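Local coordinates for protein RNA-dependent RNA Polymerase (Bombyx mori cytoplasmic polyhedrosis virus, PDB 6TZ0) that catalyses RNA-templated RNA synthesis, making viral plus strands in transcription and probably the complementary minus strands during genome replication, at residues A[33-38]-A[789-794]; A[42-47]-A[147-152]. One frame throughout, in Å; residues are numbered along the deposited sequence.

Contact 1: residues A[33-38]-A[789-794]; sequences LANDRV and LRRFTL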
loop_
_atom_site.group_PDB
_atom_site.type_symbol
_atom_site.label_atom_id
_atom_site.label_comp_id
_atom_site.label_asym_id
_atom_site.label_seq_id
_atom_site.Cartn_x
_atom_site.Cartn_y
_atom_site.Cartn_z
ATOM N N LEU A 33 16.975 -23.139 -31.217
ATOM C CA LEU A 33 17.361 -22.054 -30.319
ATOM C C LEU A 33 16.882 -22.283 -28.892
ATOM O O LEU A 33 17.510 -21.794 -27.950
ATOM C CB LEU A 33 16.847 -20.713 -30.829
ATOM C CG LEU A 33 17.567 -20.196 -32.065
ATOM C CD1 LEU A 33 16.978 -18.875 -32.493
ATOM C CD2 LEU A 33 19.048 -20.063 -31.785
ATOM N N ALA A 34 15.779 -23.005 -28.699
ATOM C CA ALA A 34 15.286 -23.214 -27.345
ATOM C C ALA A 34 15.984 -24.353 -26.611
ATOM O O ALA A 34 15.986 -24.355 -25.377
ATOM C CB ALA A 34 13.779 -23.473 -27.367
ATOM N N ASN A 35 16.575 -25.314 -27.322
ATOM C CA ASN A 35 17.069 -26.515 -26.649
ATOM C C ASN A 35 18.453 -26.326 -26.030
ATOM O O ASN A 35 18.614 -26.450 -24.812
ATOM C CB ASN A 35 17.073 -27.696 -27.619
ATOM C CG ASN A 35 15.684 -28.214 -27.905
ATOM O OD1 ASN A 35 14.853 -28.322 -27.005
ATOM N ND2 ASN A 35 15.420 -28.533 -29.163
ATOM N N ASP A 36 19.467 -26.048 -26.845
ATOM C CA ASP A 36 20.850 -26.054 -26.387
ATOM C C ASP A 36 21.481 -24.669 -26.445
ATOM O O ASP A 36 21.102 -23.826 -27.261
ATOM C CB ASP A 36 21.692 -27.041 -27.200
ATOM C CG ASP A 36 21.585 -26.813 -28.692
ATOM O OD1 ASP A 36 20.730 -26.011 -29.114
ATOM O OD2 ASP A 36 22.360 -27.437 -29.448
ATOM N N ARG A 37 22.462 -24.446 -25.570
ATOM C CA ARG A 37 23.146 -23.164 -25.483
ATOM C C ARG A 37 24.327 -23.054 -26.433
ATOM O O ARG A 37 24.841 -21.948 -26.634
ATOM C CB ARG A 37 23.618 -22.911 -24.048
ATOM C CG ARG A 37 24.716 -23.839 -23.585
ATOM C CD ARG A 37 25.077 -23.593 -22.134
ATOM N NE ARG A 37 26.218 -24.403 -21.725
ATOM C CZ ARG A 37 26.127 -25.641 -21.251
ATOM N NH1 ARG A 37 24.942 -26.217 -21.112
ATOM N NH2 ARG A 37 27.222 -26.300 -20.909
ATOM N N VAL A 38 24.762 -24.166 -27.023
ATOM C CA VAL A 38 25.786 -24.107 -28.058
ATOM C C VAL A 38 25.236 -23.424 -29.301
ATOM O O VAL A 38 25.891 -22.559 -29.897
ATOM C CB VAL A 38 26.307 -25.523 -28.364
ATOM C CG1 VAL A 38 27.326 -25.486 -29.479
ATOM C CG2 VAL A 38 26.904 -26.136 -27.120
ATOM N N LEU A 789 9.198 -19.798 -24.035
ATOM C CA LEU A 789 8.201 -20.656 -23.392
ATOM C C LEU A 789 8.042 -22.065 -23.972
ATOM O O LEU A 789 7.090 -22.762 -23.638
ATOM C CB LEU A 789 6.840 -19.955 -23.379
ATOM C CG LEU A 789 6.800 -18.516 -22.865
ATOM C CD1 LEU A 789 5.444 -17.895 -23.153
ATOM C CD2 LEU A 789 7.097 -18.461 -21.377
ATOM N N ARG A 790 8.957 -22.481 -24.836
ATOM C CA ARG A 790 8.849 -23.785 -25.492
ATOM C C ARG A 790 9.418 -25.040 -24.810
ATOM O O ARG A 790 9.256 -26.138 -25.336
ATOM C CB ARG A 790 9.404 -23.681 -26.912
ATOM C CG ARG A 790 8.939 -24.790 -27.833
ATOM C CD ARG A 790 9.173 -24.417 -29.282
ATOM N NE ARG A 790 8.795 -25.496 -30.181
ATOM C CZ ARG A 790 8.924 -25.441 -31.499
ATOM N NH1 ARG A 790 9.421 -24.354 -32.067
ATOM N NH2 ARG A 790 8.557 -26.469 -32.247
ATOM N N ARG A 791 10.061 -24.906 -23.654
ATOM C CA ARG A 791 10.665 -26.079 -23.008
ATOM C C ARG A 791 9.971 -26.622 -21.761
ATOM O O ARG A 791 9.686 -25.884 -20.822
ATOM C CB ARG A 791 12.121 -25.789 -22.653
ATOM C CG ARG A 791 13.033 -25.593 -23.846
ATOM C CD ARG A 791 14.474 -25.804 -23.427
ATOM N NE ARG A 791 14.624 -27.059 -22.700
ATOM C CZ ARG A 791 15.792 -27.625 -22.420
ATOM N NH1 ARG A 791 15.831 -28.770 -21.757
ATOM N NH2 ARG A 791 16.920 -27.047 -22.809
ATOM N N PHE A 792 9.689 -27.922 -21.778
ATOM C CA PHE A 792 9.061 -28.597 -20.649
ATOM C C PHE A 792 9.777 -29.908 -20.285
ATOM O O PHE A 792 9.944 -30.773 -21.139
ATOM C CB PHE A 792 7.596 -28.875 -20.987
ATOM C CG PHE A 792 6.743 -29.206 -19.799
ATOM C CD1 PHE A 792 6.454 -28.243 -18.848
ATOM C CD2 PHE A 792 6.207 -30.472 -19.646
ATOM C CE1 PHE A 792 5.663 -28.542 -17.757
ATOM C CE2 PHE A 792 5.414 -30.777 -18.558
ATOM C CZ PHE A 792 5.141 -29.811 -17.612
ATOM N N THR A 793 10.180 -30.061 -19.024
ATOM C CA THR A 793 10.812 -31.288 -18.563
ATOM C C THR A 793 9.921 -31.938 -17.520
ATOM O O THR A 793 9.385 -31.254 -16.643
ATOM C CB THR A 793 12.195 -31.015 -17.974
ATOM O OG1 THR A 793 12.069 -30.140 -16.847
ATOM C CG2 THR A 793 13.094 -30.374 -19.013
ATOM N N LEU A 794 9.758 -33.250 -17.619
ATOM C CA LEU A 794 8.880 -33.968 -16.715
ATOM C C LEU A 794 9.513 -35.295 -16.334
ATOM O O LEU A 794 10.025 -36.016 -17.193
ATOM C CB LEU A 794 7.503 -34.185 -17.350
ATOM C CG LEU A 794 6.450 -34.826 -16.452
ATOM C CD1 LEU A 794 6.244 -33.986 -15.211
ATOM C CD2 LEU A 794 5.143 -34.984 -17.208
#
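The guanidinium of Arg791 turns an edge toward two backbone carbonyl oxygens, Asn35 O and Ala34 O, which lie near its plane. Arg791 NH2 is 2.7 Å from Asn35 O, but the angle is poor and the pair does not count as a hydrogen bond. The attraction is probably electrostatic, without a well-formed hydrogen bond. The carbonyls of Ala34 and Asn35 probably make this spot favourable for a positive charge.

The shape of Arg791 explains how it gets there. Its chain starts with CG beside the backbone N and turns at chi3 (50°), which swings the guanidinium round toward Asn35. The aliphatic part of the chain, nearer its own backbone, packs on Ala34, with Arg791 CG 4.2 Å from Ala34 CB. The amide of Asn35 borders the same chain, its OD1 4.4 Å from Arg791 CD.

Arg790 takes a different path. Its CB meets Ala34 CB at 4.4 Å, and its chain then runs on extended. The polar end is held elsewhere: NE is hydrogen-bonded to Leu832 O, and NH2 has a long, weak ion pair with Glu27. Ala34 thus packs against two consecutive arginines. It is buried, and its CB points toward segment 789-794.

Strand 791-795 is an outer strand of a three-stranded antiparallel sheet, and the contact sets its start against helix 20-35. Arg37 and Arg791 both bind ATP in another structure of this polymerase, together with Arg147, Tyr184 and Asn195. The arrangement is that of an arginine-lined nucleotide site, here without its ligand, in which basic side chains gather from distant parts of the chain.

Contact 2: residues A[42-47]-A[147-152]; sequences DFLFNN and RELCAV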
loop_
_atom_site.group_PDB
_atom_site.type_symbol
_atom_site.label_atom_id
_atom_site.label_comp_id
_atom_site.label_asym_id
_atom_site.label_seq_id
_atom_site.Cartn_x
_atom_site.Cartn_y
_atom_site.Cartn_z
ATOM N N ASP A 42 26.181 -19.851 -30.933
ATOM C CA ASP A 42 26.455 -19.798 -32.366
ATOM C C ASP A 42 25.587 -18.754 -33.060
ATOM O O ASP A 42 26.051 -18.053 -33.964
ATOM C CB ASP A 42 26.221 -21.178 -32.976
ATOM C CG ASP A 42 26.828 -21.327 -34.357
ATOM O OD1 ASP A 42 27.513 -20.398 -34.830
ATOM O OD2 ASP A 42 26.607 -22.384 -34.981
ATOM N N PHE A 43 24.323 -18.643 -32.651
ATOM C CA PHE A 43 23.404 -17.695 -33.267
ATOM C C PHE A 43 23.740 -16.264 -32.881
ATOM O O PHE A 43 23.716 -15.366 -33.728
ATOM C CB PHE A 43 21.973 -18.037 -32.861
ATOM C CG PHE A 43 20.938 -17.123 -33.439
ATOM C CD1 PHE A 43 20.581 -17.221 -34.771
ATOM C CD2 PHE A 43 20.304 -16.178 -32.647
ATOM C CE1 PHE A 43 19.626 -16.389 -35.308
ATOM C CE2 PHE A 43 19.347 -15.340 -33.181
ATOM C CZ PHE A 43 19.010 -15.446 -34.512
ATOM N N LEU A 44 24.050 -16.030 -31.608
ATOM C CA LEU A 44 24.325 -14.671 -31.172
ATOM C C LEU A 44 25.712 -14.195 -31.567
ATOM O O LEU A 44 25.935 -12.985 -31.642
ATOM C CB LEU A 44 24.154 -14.557 -29.655
ATOM C CG LEU A 44 22.734 -14.727 -29.112
ATOM C CD1 LEU A 44 22.745 -14.762 -27.604
ATOM C CD2 LEU A 44 21.842 -13.609 -29.598
ATOM N N PHE A 45 26.644 -15.106 -31.832
ATOM C CA PHE A 45 28.040 -14.750 -32.062
ATOM C C PHE A 45 28.585 -15.480 -33.275
ATOM O O PHE A 45 29.645 -16.106 -33.229
ATOM C CB PHE A 45 28.891 -15.058 -30.841
ATOM C CG PHE A 45 28.376 -14.440 -29.586
ATOM C CD1 PHE A 45 28.384 -13.070 -29.422
ATOM C CD2 PHE A 45 27.905 -15.234 -28.557
ATOM C CE1 PHE A 45 27.908 -12.499 -28.268
ATOM C CE2 PHE A 45 27.432 -14.669 -27.395
ATOM C CZ PHE A 45 27.435 -13.301 -27.250
ATOM N N ASN A 46 27.851 -15.422 -34.379
ATOM C CA ASN A 46 28.324 -15.989 -35.631
ATOM C C ASN A 46 29.494 -15.169 -36.168
ATOM O O ASN A 46 29.652 -13.986 -35.854
ATOM C CB ASN A 46 27.184 -16.030 -36.650
ATOM C CG ASN A 46 27.491 -16.902 -37.852
ATOM O OD1 ASN A 46 28.547 -17.528 -37.930
ATOM N ND2 ASN A 46 26.568 -16.935 -38.804
ATOM N N ASN A 47 30.332 -15.818 -36.976
ATOM C CA ASN A 47 31.531 -15.163 -37.484
ATOM C C ASN A 47 31.215 -14.303 -38.704
ATOM O O ASN A 47 31.935 -13.343 -39.000
ATOM C CB ASN A 47 32.582 -16.222 -37.817
ATOM C CG ASN A 47 33.980 -15.653 -37.931
ATOM O OD1 ASN A 47 34.209 -14.468 -37.702
ATOM N ND2 ASN A 47 34.928 -16.506 -38.294
ATOM N N ARG A 147 18.187 -16.546 -23.672
ATOM C CA ARG A 147 17.052 -16.954 -24.492
ATOM C C ARG A 147 16.180 -15.763 -24.866
ATOM O O ARG A 147 15.654 -15.696 -25.982
ATOM C CB ARG A 147 16.234 -18.003 -23.751
ATOM C CG ARG A 147 16.979 -19.291 -23.556
ATOM C CD ARG A 147 16.152 -20.294 -22.808
ATOM N NE ARG A 147 16.906 -21.514 -22.567
ATOM C CZ ARG A 147 16.459 -22.536 -21.852
ATOM N NH1 ARG A 147 17.217 -23.610 -21.687
ATOM N NH2 ARG A 147 15.255 -22.482 -21.299
ATOM N N GLU A 148 16.041 -14.801 -23.952
ATOM C CA GLU A 148 15.291 -13.589 -24.257
ATOM C C GLU A 148 16.023 -12.729 -25.279
ATOM O O GLU A 148 15.395 -12.161 -26.187
ATOM C CB GLU A 148 15.024 -12.813 -22.972
ATOM C CG GLU A 148 14.143 -13.569 -21.993
ATOM C CD GLU A 148 13.845 -12.783 -20.739
ATOM O OE1 GLU A 148 14.411 -11.686 -20.573
ATOM O OE2 GLU A 148 13.047 -13.262 -19.913
ATOM N N LEU A 149 17.355 -12.650 -25.171
ATOM C CA LEU A 149 18.127 -11.940 -26.184
ATOM C C LEU A 149 18.067 -12.657 -27.533
ATOM O O LEU A 149 18.010 -12.004 -28.584
ATOM C CB LEU A 149 19.571 -11.767 -25.710
ATOM C CG LEU A 149 20.476 -10.912 -26.597
ATOM C CD1 LEU A 149 19.943 -9.500 -26.682
ATOM C CD2 LEU A 149 21.896 -10.905 -26.093
ATOM N N CYS A 150 18.039 -13.997 -27.521
ATOM C CA CYS A 150 17.848 -14.763 -28.750
ATOM C C CYS A 150 16.487 -14.497 -29.372
ATOM O O CYS A 150 16.368 -14.433 -30.599
ATOM C CB CYS A 150 18.016 -16.262 -28.493
ATOM S SG CYS A 150 19.704 -16.832 -28.277
ATOM N N ALA A 151 15.454 -14.315 -28.543
ATOM C CA ALA A 151 14.124 -14.001 -29.064
ATOM C C ALA A 151 14.095 -12.636 -29.739
ATOM O O ALA A 151 13.531 -12.495 -30.835
ATOM C CB ALA A 151 13.093 -14.068 -27.942
ATOM N N VAL A 152 14.734 -11.636 -29.120
ATOM C CA VAL A 152 14.774 -10.291 -29.702
ATOM C C VAL A 152 15.553 -10.284 -31.018
ATOM O O VAL A 152 15.095 -9.731 -32.030
ATOM C CB VAL A 152 15.363 -9.287 -28.694
ATOM C CG1 VAL A 152 15.524 -7.925 -29.322
ATOM C CG2 VAL A 152 14.469 -9.175 -27.497
#
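Leu44 and Cys150 meet as the end of a branched side chain against a sulfur atom. Leu44 CD1 lies 3.7 Å from Cys150 SG, and Leu44 CD2 is 4.1 Å from the same atom, so both methyls border the thiol. Leu44 CB points toward helix 145-160. Its CG sits beside the backbone N (chi1 -67°), and the extended chain carries the methyls across. CD1 also touches Leu149 CD2 at 4.2 Å.

Phe43 comes to Cys150 from another direction. Its CG is anti to the backbone N (chi1 180°), and the ring reaches Cys150 obliquely. CE2 is 4.0 Å from Cys150 O, and CD2 is 4.5 Å from Cys150 SG. The ring continues along helix 145-160 to Ile153 and Asp157.

Leu149 faces helix 206-218 as well, touching Val207 and Cys210. The contact packs helix 37-44 on helix 145-160, which lies in the N-terminal region of the polymerase and carries Arg147 of the ATP site. No hydrogen bond or salt bridge crosses between the two segments. With two leucines, a phenyl ring and a buried thiol, the association probably rests on burying apolar surface and on dispersion contacts.

How the contacts relate
Near the N terminus, segments 33-38 and 42-47 follow each other closely and share helix 37-44. The chain returns first at 147-152, where contact 2 closes a loop of 99 residues onto helix 145-160. It returns again at 789-794, where contact 1 closes a loop of 750 residues that takes in the central polymerase domain. Contact 2 is nested inside contact 1. Their centres are 14 Å apart, and they touch. Leu33 CD2 packs 3.7 Å from Phe43 CB. Arg791 NH2 lies 3.6 Å from Arg147 NH1, which suits a pocket for an anion. The N-terminal helices thus bring together three arginines of the ATP site, with no ATP bound here.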